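Glycoside hydrolase (Streptococcus pneumoniae serotype 4, PDB 6ORH) probably hydrolyses alpha-L-fucosidic linkages of host-derived glycans, as a member of glycoside hydrolase family 29. Local coordinates at residues 122-127 with 151-156; 166-171 with 190-195. The protein carries 2 engineered substitutions. All coordinates share one frame; numbering follows the deposited sequence.

In the fold
From the N terminus, strand 119-124 enters the sheet between strands 70-74 and 167-169. The chain then passes through a loop and helix 139-154, whose last turn folds back on the strand in contact 1, closing a loop of 23 residues. After helix 139-154 comes strand 167-169, and helix 185-196 returns to it in contact 2, with 18 residues between the segments. The contacts therefore follow in series, neither enclosing nor crossing the other, with centres 8 Å apart. Parallel backbone pairing of Val-122 with Glu-167 and Trp-169 joins the two strands, Leu-154 touches Ile-192 between the helices, and Tyr-123 and Asn-171 reach the same fucose.

Contact 1 of 2, residues 122-127 with 151-156. With FUC (alpha-L-fucopyranose), chain C.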
ATOM      1  N   VAL A 122      24.017 -10.889 -15.624  1.00 11.54           N
ATOM      2  CA  VAL A 122      24.226 -12.324 -15.627  1.00 11.82           C
ATOM      3  C   VAL A 122      23.893 -12.878 -14.252  1.00 11.13           C
ATOM      4  O   VAL A 122      24.328 -12.329 -13.224  1.00 12.33           O
ATOM      5  CB  VAL A 122      25.661 -12.699 -16.056  1.00 12.24           C
ATOM      6  CG1 VAL A 122      26.725 -12.105 -15.139  1.00 13.58           C
ATOM      7  CG2 VAL A 122      25.801 -14.227 -16.077  1.00 12.62           C
ATOM      8  N   TYR A 123      23.104 -13.957 -14.254  1.00 11.85           N
ATOM      9  CA  TYR A 123      22.663 -14.633 -13.028  1.00 11.52           C
ATOM     10  C   TYR A 123      23.371 -15.977 -12.984  1.00 12.02           C
ATOM     11  O   TYR A 123      23.202 -16.798 -13.890  1.00 11.50           O
ATOM     12  CB  TYR A 123      21.134 -14.756 -13.052  1.00 11.98           C
ATOM     13  CG  TYR A 123      20.420 -15.638 -12.036  1.00 11.92           C
ATOM     14  CD1 TYR A 123      20.730 -16.986 -11.895  1.00 12.37           C
ATOM     15  CD2 TYR A 123      19.283 -15.146 -11.398  1.00 12.83           C
ATOM     16  CE1 TYR A 123      20.033 -17.771 -10.984  1.00 11.83           C
ATOM     17  CE2 TYR A 123      18.547 -15.934 -10.527  1.00 12.99           C
ATOM     18  CZ  TYR A 123      18.925 -17.254 -10.325  1.00 12.82           C
ATOM     19  OH  TYR A 123      18.184 -18.083  -9.514  1.00 13.03           O
ATOM     20  N   LEU A 124      24.181 -16.171 -11.936  1.00 11.80           N
ATOM     21  CA  LEU A 124      24.952 -17.392 -11.753  1.00 12.33           C
ATOM     22  C   LEU A 124      24.645 -17.897 -10.349  1.00 12.96           C
ATOM     23  O   LEU A 124      25.069 -17.283  -9.369  1.00 13.26           O
ATOM     24  CB  LEU A 124      26.441 -17.042 -11.890  1.00 12.99           C
ATOM     25  CG  LEU A 124      27.438 -18.200 -11.852  1.00 14.87           C
ATOM     26  CD1 LEU A 124      27.378 -19.018 -13.142  1.00 15.69           C
ATOM     27  CD2 LEU A 124      28.856 -17.616 -11.693  1.00 15.52           C
ATOM     28  N   SER A 125      23.867 -18.977 -10.245  1.00 13.33           N
ATOM     29  CA  SER A 125      23.364 -19.365  -8.931  1.00 12.49           C
ATOM     30  C   SER A 125      24.472 -19.721  -7.925  1.00 12.82           C
ATOM     31  O   SER A 125      25.245 -20.652  -8.168  1.00 14.16           O
ATOM     32  CB  SER A 125      22.367 -20.492  -9.060  1.00 13.59           C
ATOM     33  OG  SER A 125      21.910 -20.908  -7.762  1.00 12.52           O
ATOM     34  N   PRO A 126      24.552 -19.094  -6.728  1.00 11.78           N
ATOM     35  CA  PRO A 126      25.477 -19.583  -5.692  1.00 12.35           C
ATOM     36  C   PRO A 126      25.137 -21.017  -5.263  1.00 12.77           C
ATOM     37  O   PRO A 126      26.041 -21.856  -5.229  1.00 13.61           O
ATOM     38  CB  PRO A 126      25.307 -18.548  -4.566  1.00 12.94           C
ATOM     39  CG  PRO A 126      24.915 -17.301  -5.338  1.00 11.43           C
ATOM     40  CD  PRO A 126      23.893 -17.829  -6.339  1.00 11.38           C
ATOM     41  N   TRP A 127      23.869 -21.286  -4.905  1.00 12.80           N
ATOM     42  CA  TRP A 127      23.494 -22.682  -4.628  1.00 13.72           C
ATOM     43  C   TRP A 127      23.635 -23.508  -5.910  1.00 13.83           C
ATOM     44  O   TRP A 127      23.064 -23.150  -6.956  1.00 13.41           O
ATOM     45  CB  TRP A 127      22.061 -22.735  -4.069  1.00 14.31           C
ATOM     46  CG  TRP A 127      21.538 -24.127  -3.850  1.00 14.28           C
ATOM     47  CD1 TRP A 127      22.244 -25.244  -3.519  1.00 16.14           C
ATOM     48  CD2 TRP A 127      20.169 -24.534  -4.009  1.00 15.55           C
ATOM     49  NE1 TRP A 127      21.399 -26.326  -3.464  1.00 15.96           N
ATOM     50  CE2 TRP A 127      20.121 -25.921  -3.738  1.00 15.77           C
ATOM     51  CE3 TRP A 127      18.981 -23.853  -4.286  1.00 15.27           C
ATOM     52  CZ2 TRP A 127      18.917 -26.626  -3.784  1.00 16.25           C
ATOM     53  CZ3 TRP A 127      17.789 -24.550  -4.346  1.00 16.59           C
ATOM     54  CH2 TRP A 127      17.762 -25.926  -4.079  1.00 18.04           C
ATOM     55  N   LYS A 151      35.076 -15.164 -13.780  1.00 15.60           N
ATOM     56  CA  LYS A 151      36.167 -14.684 -14.624  1.00 15.70           C
ATOM     57  C   LYS A 151      35.890 -15.011 -16.089  1.00 16.49           C
ATOM     58  O   LYS A 151      36.082 -14.167 -16.967  1.00 17.29           O
ATOM     59  CB  LYS A 151      37.478 -15.324 -14.148  1.00 15.68           C
ATOM     60  CG  LYS A 151      37.958 -14.715 -12.833  1.00 18.40           C
ATOM     61  CD  LYS A 151      39.207 -15.393 -12.288  1.00 21.25           C
ATOM     62  CE  LYS A 151      39.707 -14.744 -11.014  1.00 24.64           C
ATOM     63  NZ  LYS A 151      40.929 -15.442 -10.543  1.00 27.33           N
ATOM     64  N   GLU A 152      35.427 -16.232 -16.369  1.00 15.87           N
ATOM     65  CA  GLU A 152      35.109 -16.633 -17.735  1.00 17.14           C
ATOM     66  C   GLU A 152      34.067 -15.702 -18.346  1.00 17.09           C
ATOM     67  O   GLU A 152      34.146 -15.352 -19.529  1.00 17.83           O
ATOM     68  CB  GLU A 152      34.430 -17.997 -17.775  1.00 18.75           C
ATOM     69  CG  GLU A 152      35.406 -19.125 -17.732  1.00 20.42           C
ATOM     70  CD  GLU A 152      34.761 -20.490 -17.902  1.00 19.26           C
ATOM     71  OE1 GLU A 152      33.674 -20.735 -17.321  1.00 18.18           O
ATOM     72  OE2 GLU A 152      35.341 -21.300 -18.658  1.00 20.80           O
ATOM     73  N   ILE A 153      33.079 -15.327 -17.539  1.00 16.81           N
ATOM     74  CA  ILE A 153      31.943 -14.589 -18.075  1.00 16.13           C
ATOM     75  C   ILE A 153      32.344 -13.130 -18.254  1.00 17.59           C
ATOM     76  O   ILE A 153      31.979 -12.502 -19.270  1.00 17.73           O
ATOM     77  CB  ILE A 153      30.742 -14.729 -17.114  1.00 15.22           C
ATOM     78  CG1 ILE A 153      30.223 -16.177 -17.118  1.00 14.61           C
ATOM     79  CG2 ILE A 153      29.646 -13.729 -17.475  1.00 15.07           C
ATOM     80  CD1 ILE A 153      29.380 -16.528 -15.877  1.00 16.41           C
ATOM     81  N   LEU A 154      33.024 -12.587 -17.232  1.00 14.85           N
ATOM     82  CA  LEU A 154      33.179 -11.144 -17.137  1.00 14.69           C
ATOM     83  C   LEU A 154      34.469 -10.621 -17.785  1.00 15.64           C
ATOM     84  O   LEU A 154      34.657  -9.396 -17.838  1.00 14.45           O
ATOM     85  CB  LEU A 154      33.077 -10.699 -15.672  1.00 14.11           C
ATOM     86  CG  LEU A 154      31.784 -11.093 -14.954  1.00 13.49           C
ATOM     87  CD1 LEU A 154      31.916 -10.785 -13.468  1.00 12.46           C
ATOM     88  CD2 LEU A 154      30.553 -10.362 -15.544  1.00 13.57           C
ATOM     89  N   SER A 155      35.344 -11.529 -18.266  1.00 16.57           N
ATOM     90  CA  SER A 155      36.584 -11.103 -18.916  1.00 16.74           C
ATOM     91  C   SER A 155      36.551 -11.272 -20.436  1.00 18.04           C
ATOM     92  O   SER A 155      37.551 -10.965 -21.083  1.00 18.67           O
ATOM     93  CB  SER A 155      37.772 -11.858 -18.370  1.00 17.25           C
ATOM     94  OG  SER A 155      37.702 -13.186 -18.856  1.00 17.11           O
ATOM     95  N   ASN A 156      35.467 -11.813 -20.991  1.00 16.54           N
ATOM     96  CA  ASN A 156      35.402 -12.192 -22.401  1.00 17.60           C
ATOM     97  C   ASN A 156      34.759 -11.064 -23.205  1.00 18.70           C
ATOM     98  O   ASN A 156      33.597 -10.747 -22.981  1.00 19.23           O
ATOM     99  CB  ASN A 156      34.607 -13.489 -22.610  1.00 16.92           C
ATOM    100  CG  ASN A 156      34.699 -14.058 -24.011  1.00 19.64           C
ATOM    101  OD1 ASN A 156      34.690 -13.323 -25.002  1.00 18.14           O
ATOM    102  ND2 ASN A 156      34.738 -15.378 -24.122  1.00 21.24           N
TER
HETATM  103  C1  FUC C   4      14.496 -17.436  -6.105  1.00 13.43           C
HETATM  104  C2  FUC C   4      14.844 -18.652  -6.946  1.00 13.78           C
HETATM  105  C3  FUC C   4      13.856 -18.707  -8.107  1.00 13.44           C
HETATM  106  C4  FUC C   4      14.048 -17.485  -9.011  1.00 13.31           C
HETATM  107  C5  FUC C   4      13.846 -16.218  -8.143  1.00 12.79           C
HETATM  108  C6  FUC C   4      14.192 -14.946  -8.895  1.00 12.17           C
HETATM  109  O2  FUC C   4      14.690 -19.809  -6.105  1.00 13.99           O
HETATM  110  O3  FUC C   4      14.077 -19.920  -8.850  1.00 13.86           O
HETATM  111  O4  FUC C   4      15.375 -17.546  -9.606  1.00 13.59           O
HETATM  112  O5  FUC C   4      14.663 -16.253  -6.905  1.00 13.18           O
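Val-122 meets Ile-153 through methyl groups: Ile-153 CG2 lies 4.1 Å from Val-122 CG1 and equally far from Val-122 CG2, so it sits against the fork of the valine while the two side chains pass at a slant. Val-122 CG1 lies between the backbone N and the carbonyl carbon (chi1 60°), and from there it also reaches Leu-154 CD2, at 4.2 Å. Further along the strand, Leu-124 CD1 touches Ile-153 CD1 at 4.2 Å, which leaves Ile-153 using both of its branches. No hydrogen bond spans the segments; branched aliphatic residues suit this buried surface because they fill it without bringing polar groups that would need partners. Around this shell, Tyr-146 OH of helix 139-154 hydrogen-bonds to Leu-124 O, and Leu-154 also leans on Ile-192 and Leu-195 of helix 185-196. Between the two helix-facing aliphatics, Tyr-123 points to the other side of the strand, the barrel interior, and its OH donates a 2.9 Å hydrogen bond to O4 of the fucose, a hydroxyl that a phenol at the end of a rigid ring is well placed to meet. The arrangement is that of a beta/alpha barrel, with a helix packed outside its strand and the sugar pocket beyond the strand's C-terminal end.

Contact 2 of 2, residues 166-171 with 190-195; sequences AEVWMN and ETIRDL. Engineered in segment 166-171: Asn-171 (natural residue Asp). With FUC (alpha-L-fucopyranose), chain C; GAL (beta-D-galactopyranose), chain B; EDO (1,2-ethanediol), chain F.
Met-170 and Val-168 both reach end-on toward Ile-192, whose CD1 takes the two approaches. Met-170 CE comes to 3.6 Å from Ile-192 CD1, and Val-168 CG1 to 4.0 Å from the same methyl. The methionine spans the gap because its chain is fully extended beyond CG (chi2 178°, chi3 179°), a reach that suits a flexible, unbranched residue; the compact valine serves where the strand lies closer to the helix. Met-170 also touches Tyr-146 of helix 139-154. Trp-169, between the two helix-facing residues, has its indole on the opposite side of the strand: CH2 lies 3.5 Å from C6 of the galactose, which sits at the ring edge, while NE1 is held by Glu-255. Beyond it, the engineered Asn-171, an aspartate in the natural protein, turns its amide to the glycan. ND2 gives the fucose ring oxygen O5 a nearly straight bond (2.8 Å, 177°), whereas OD1 accepts a weak bond from galactose O4 and also a hydrogen bond from Ala-173 N. This is the beta-alpha-beta unit of a TIM-type barrel, strand 167-169, helix 185-196 and strand 200-202, with residues at and just past the first strand's end lining the glycan pocket.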
ATOM      1  N   ALA A 166      26.401  -4.876 -16.816  1.00 11.99           N
ATOM      2  CA  ALA A 166      25.805  -3.864 -15.948  1.00 11.51           C
ATOM      3  C   ALA A 166      25.371  -4.426 -14.588  1.00 11.69           C
ATOM      4  O   ALA A 166      25.196  -3.648 -13.648  1.00 12.67           O
ATOM      5  CB  ALA A 166      24.638  -3.206 -16.661  1.00 12.70           C
ATOM      6  N   GLU A 167      25.145  -5.748 -14.499  1.00 11.65           N
ATOM      7  CA  GLU A 167      24.653  -6.293 -13.237  1.00 11.29           C
ATOM      8  C   GLU A 167      25.037  -7.765 -13.125  1.00 11.52           C
ATOM      9  O   GLU A 167      24.981  -8.481 -14.118  1.00 12.77           O
ATOM     10  CB  GLU A 167      23.129  -6.155 -13.188  1.00 11.55           C
ATOM     11  CG  GLU A 167      22.486  -6.550 -11.844  1.00 11.77           C
ATOM     12  CD  GLU A 167      21.074  -6.003 -11.676  1.00 12.13           C
ATOM     13  OE1 GLU A 167      20.714  -5.020 -12.371  1.00 12.24           O
ATOM     14  OE2 GLU A 167      20.314  -6.534 -10.836  1.00 12.03           O
ATOM     15  N   VAL A 168      25.449  -8.177 -11.916  1.00 10.40           N
ATOM     16  CA  VAL A 168      25.683  -9.591 -11.621  1.00 10.42           C
ATOM     17  C   VAL A 168      24.666  -9.987 -10.551  1.00 10.37           C
ATOM     18  O   VAL A 168      24.528  -9.250  -9.581  1.00 11.81           O
ATOM     19  CB  VAL A 168      27.131  -9.815 -11.134  1.00 10.47           C
ATOM     20  CG1 VAL A 168      27.319 -11.246 -10.625  1.00 11.88           C
ATOM     21  CG2 VAL A 168      28.142  -9.509 -12.251  1.00 11.70           C
ATOM     22  N   TRP A 169      23.988 -11.137 -10.735  1.00 10.54           N
ATOM     23  CA  TRP A 169      22.939 -11.560  -9.812  1.00 10.92           C
ATOM     24  C   TRP A 169      23.403 -12.789  -9.033  1.00 11.39           C
ATOM     25  O   TRP A 169      23.714 -13.837  -9.631  1.00 12.14           O
ATOM     26  CB  TRP A 169      21.669 -11.900 -10.627  1.00 12.05           C
ATOM     27  CG  TRP A 169      20.463 -11.094 -10.236  1.00 10.88           C
ATOM     28  CD1 TRP A 169      20.203  -9.796 -10.568  1.00 10.87           C
ATOM     29  CD2 TRP A 169      19.324 -11.549  -9.483  1.00 10.95           C
ATOM     30  NE1 TRP A 169      19.000  -9.389 -10.056  1.00 10.46           N
ATOM     31  CE2 TRP A 169      18.416 -10.461  -9.427  1.00 11.22           C
ATOM     32  CE3 TRP A 169      18.972 -12.767  -8.860  1.00 11.83           C
ATOM     33  CZ2 TRP A 169      17.191 -10.536  -8.771  1.00 11.71           C
ATOM     34  CZ3 TRP A 169      17.729 -12.841  -8.250  1.00 11.65           C
ATOM     35  CH2 TRP A 169      16.881 -11.729  -8.168  1.00 12.30           C
ATOM     36  N   MET A 170      23.415 -12.654  -7.690  1.00 11.22           N
ATOM     37  CA  MET A 170      23.751 -13.754  -6.784  1.00 11.71           C
ATOM     38  C   MET A 170      22.528 -14.079  -5.927  1.00 11.91           C
ATOM     39  O   MET A 170      22.312 -13.516  -4.848  1.00 13.98           O
ATOM     40  CB  MET A 170      24.910 -13.310  -5.879  1.00 11.54           C
ATOM     41  CG  MET A 170      26.137 -12.973  -6.701  1.00 13.08           C
ATOM     42  SD  MET A 170      27.446 -12.404  -5.624  1.00 13.57           S
ATOM     43  CE  MET A 170      28.761 -12.098  -6.808  1.00 13.37           C
ATOM     44  N   ASN A 171      21.693 -14.982  -6.436  1.00 12.56           N
ATOM     45  CA  ASN A 171      20.456 -15.348  -5.764  1.00 12.50           C
ATOM     46  C   ASN A 171      20.758 -15.878  -4.368  1.00 11.72           C
ATOM     47  O   ASN A 171      21.701 -16.640  -4.213  1.00 13.52           O
ATOM     48  CB  ASN A 171      19.749 -16.424  -6.607  1.00 12.42           C
ATOM     49  CG  ASN A 171      18.279 -16.481  -6.293  1.00 13.27           C
ATOM     50  OD1 ASN A 171      17.884 -16.841  -5.187  1.00 15.01           O
ATOM     51  ND2 ASN A 171      17.452 -16.167  -7.260  1.00 15.14           N
ATOM     52  N   GLU A 190      35.678  -8.413  -5.525  0.50 15.72           N
ATOM     53  CA  GLU A 190      36.943  -7.873  -6.007  0.50 16.22           C
ATOM     54  C   GLU A 190      37.141  -8.182  -7.490  0.50 16.16           C
ATOM     55  O   GLU A 190      37.504  -7.290  -8.266  0.50 15.98           O
ATOM     56  CB  GLU A 190      38.100  -8.441  -5.185  0.50 17.85           C
ATOM     57  CG  GLU A 190      38.284  -7.761  -3.846  0.50 19.83           C
ATOM     58  CD  GLU A 190      39.326  -8.442  -2.967  0.50 22.02           C
ATOM     59  OE1 GLU A 190      39.941  -9.417  -3.431  0.50 24.95           O
ATOM     60  OE2 GLU A 190      39.501  -8.017  -1.820  0.50 23.81           O
ATOM     61  N   THR A 191      36.893  -9.446  -7.879  1.00 14.50           N
ATOM     62  CA  THR A 191      37.045  -9.872  -9.258  1.00 15.02           C
ATOM     63  C   THR A 191      36.052  -9.119 -10.149  1.00 14.82           C
ATOM     64  O   THR A 191      36.381  -8.750 -11.277  1.00 15.35           O
ATOM     65  CB  THR A 191      36.918 -11.396  -9.407  1.00 15.55           C
ATOM     66  OG1 THR A 191      38.184 -11.934  -9.008  1.00 18.78           O
ATOM     67  CG2 THR A 191      36.639 -11.859 -10.819  1.00 15.50           C
ATOM     68  N   ILE A 192      34.812  -8.973  -9.661  1.00 13.48           N
ATOM     69  CA  ILE A 192      33.807  -8.260 -10.454  1.00 13.06           C
ATOM     70  C   ILE A 192      34.280  -6.832 -10.729  1.00 13.96           C
ATOM     71  O   ILE A 192      34.131  -6.341 -11.856  1.00 15.19           O
ATOM     72  CB  ILE A 192      32.405  -8.346  -9.817  1.00 12.01           C
ATOM     73  CG1 ILE A 192      31.947  -9.809  -9.808  1.00 11.78           C
ATOM     74  CG2 ILE A 192      31.403  -7.442 -10.538  1.00 12.75           C
ATOM     75  CD1 ILE A 192      30.743 -10.046  -8.921  1.00 12.06           C
ATOM     76  N   ARG A 193      34.860  -6.173  -9.722  0.50 14.76           N
ATOM     77  CA  ARG A 193      35.368  -4.822  -9.939  0.50 15.73           C
ATOM     78  C   ARG A 193      36.529  -4.859 -10.937  0.50 16.39           C
ATOM     79  O   ARG A 193      36.617  -4.054 -11.868  0.50 16.56           O
ATOM     80  CB  ARG A 193      35.835  -4.232  -8.606  0.50 16.62           C
ATOM     81  CG  ARG A 193      34.708  -3.698  -7.734  0.50 16.62           C
ATOM     82  CD  ARG A 193      35.166  -2.937  -6.499  0.50 17.86           C
ATOM     83  NE  ARG A 193      36.026  -3.663  -5.574  0.50 19.16           N
ATOM     84  CZ  ARG A 193      35.591  -4.452  -4.597  0.50 18.54           C
ATOM     85  NH1 ARG A 193      34.295  -4.650  -4.420  0.50 19.37           N
ATOM     86  NH2 ARG A 193      36.463  -5.050  -3.810  0.50 19.88           N
ATOM     87  N   ASP A 194      37.456  -5.789 -10.719  1.00 16.64           N
ATOM     88  CA  ASP A 194      38.658  -5.855 -11.540  1.00 18.04           C
ATOM     89  C   ASP A 194      38.266  -5.959 -13.011  1.00 19.08           C
ATOM     90  O   ASP A 194      38.907  -5.363 -13.878  1.00 19.19           O
ATOM     91  CB  ASP A 194      39.505  -7.092 -11.224  1.00 20.23           C
ATOM     92  CG  ASP A 194      40.259  -7.090  -9.904  1.00 27.88           C
ATOM     93  OD1 ASP A 194      40.412  -5.999  -9.288  1.00 32.28           O
ATOM     94  OD2 ASP A 194      40.680  -8.202  -9.482  1.00 34.29           O
ATOM     95  N   LEU A 195      37.188  -6.703 -13.300  1.00 14.92           N
ATOM     96  CA  LEU A 195      36.834  -6.993 -14.687  1.00 14.83           C
ATOM     97  C   LEU A 195      35.755  -6.060 -15.244  1.00 14.82           C
ATOM     98  O   LEU A 195      35.679  -5.913 -16.474  1.00 15.99           O
ATOM     99  CB  LEU A 195      36.388  -8.456 -14.791  1.00 15.90           C
ATOM    100  CG  LEU A 195      37.462  -9.488 -14.467  1.00 15.63           C
ATOM    101  CD1 LEU A 195      36.874 -10.865 -14.605  1.00 16.65           C
ATOM    102  CD2 LEU A 195      38.627  -9.354 -15.463  1.00 17.38           C
TER
HETATM  103  C1  FUC C   4      14.496 -17.436  -6.105  1.00 13.43           C
HETATM  104  C2  FUC C   4      14.844 -18.652  -6.946  1.00 13.78           C
HETATM  105  C3  FUC C   4      13.856 -18.707  -8.107  1.00 13.44           C
HETATM  106  C4  FUC C   4      14.048 -17.485  -9.011  1.00 13.31           C
HETATM  107  C5  FUC C   4      13.846 -16.218  -8.143  1.00 12.79           C
HETATM  108  C6  FUC C   4      14.192 -14.946  -8.895  1.00 12.17           C
HETATM  109  O2  FUC C   4      14.690 -19.809  -6.105  1.00 13.99           O
HETATM  110  O3  FUC C   4      14.077 -19.920  -8.850  1.00 13.86           O
HETATM  111  O4  FUC C   4      15.375 -17.546  -9.606  1.00 13.59           O
HETATM  112  O5  FUC C   4      14.663 -16.253  -6.905  1.00 13.18           O
HETATM  113  C1  GAL B   2      14.599 -15.318  -2.729  1.00 13.88           C
HETATM  114  C2  GAL B   2      15.905 -15.259  -1.906  1.00 15.31           C
HETATM  115  C3  GAL B   2      16.563 -13.875  -2.015  1.00 14.61           C
HETATM  116  C4  GAL B   2      16.583 -13.352  -3.455  1.00 14.87           C
HETATM  117  C5  GAL B   2      15.160 -13.464  -4.018  1.00 13.95           C
HETATM  118  C6  GAL B   2      15.023 -12.964  -5.437  1.00 14.18           C
HETATM  119  O2  GAL B   2      15.602 -15.507  -0.524  1.00 16.33           O
HETATM  120  O3  GAL B   2      17.900 -13.914  -1.442  1.00 15.60           O
HETATM  121  O4  GAL B   2      17.495 -14.123  -4.288  1.00 15.22           O
HETATM  122  O5  GAL B   2      14.829 -14.873  -4.065  1.00 13.75           O
HETATM  123  O6  GAL B   2      13.612 -12.902  -5.780  1.00 15.70           O
HETATM  124  C1  EDO F 506      30.812  -4.166  -1.225  1.00 43.02           C
HETATM  125  O1  EDO F 506      30.978  -4.903  -0.025  1.00 45.73           O
HETATM  126  C2  EDO F 506      32.100  -3.940  -1.915  1.00 44.33           C
HETATM  127  O2  EDO F 506      33.116  -4.908  -1.633  1.00 42.14           O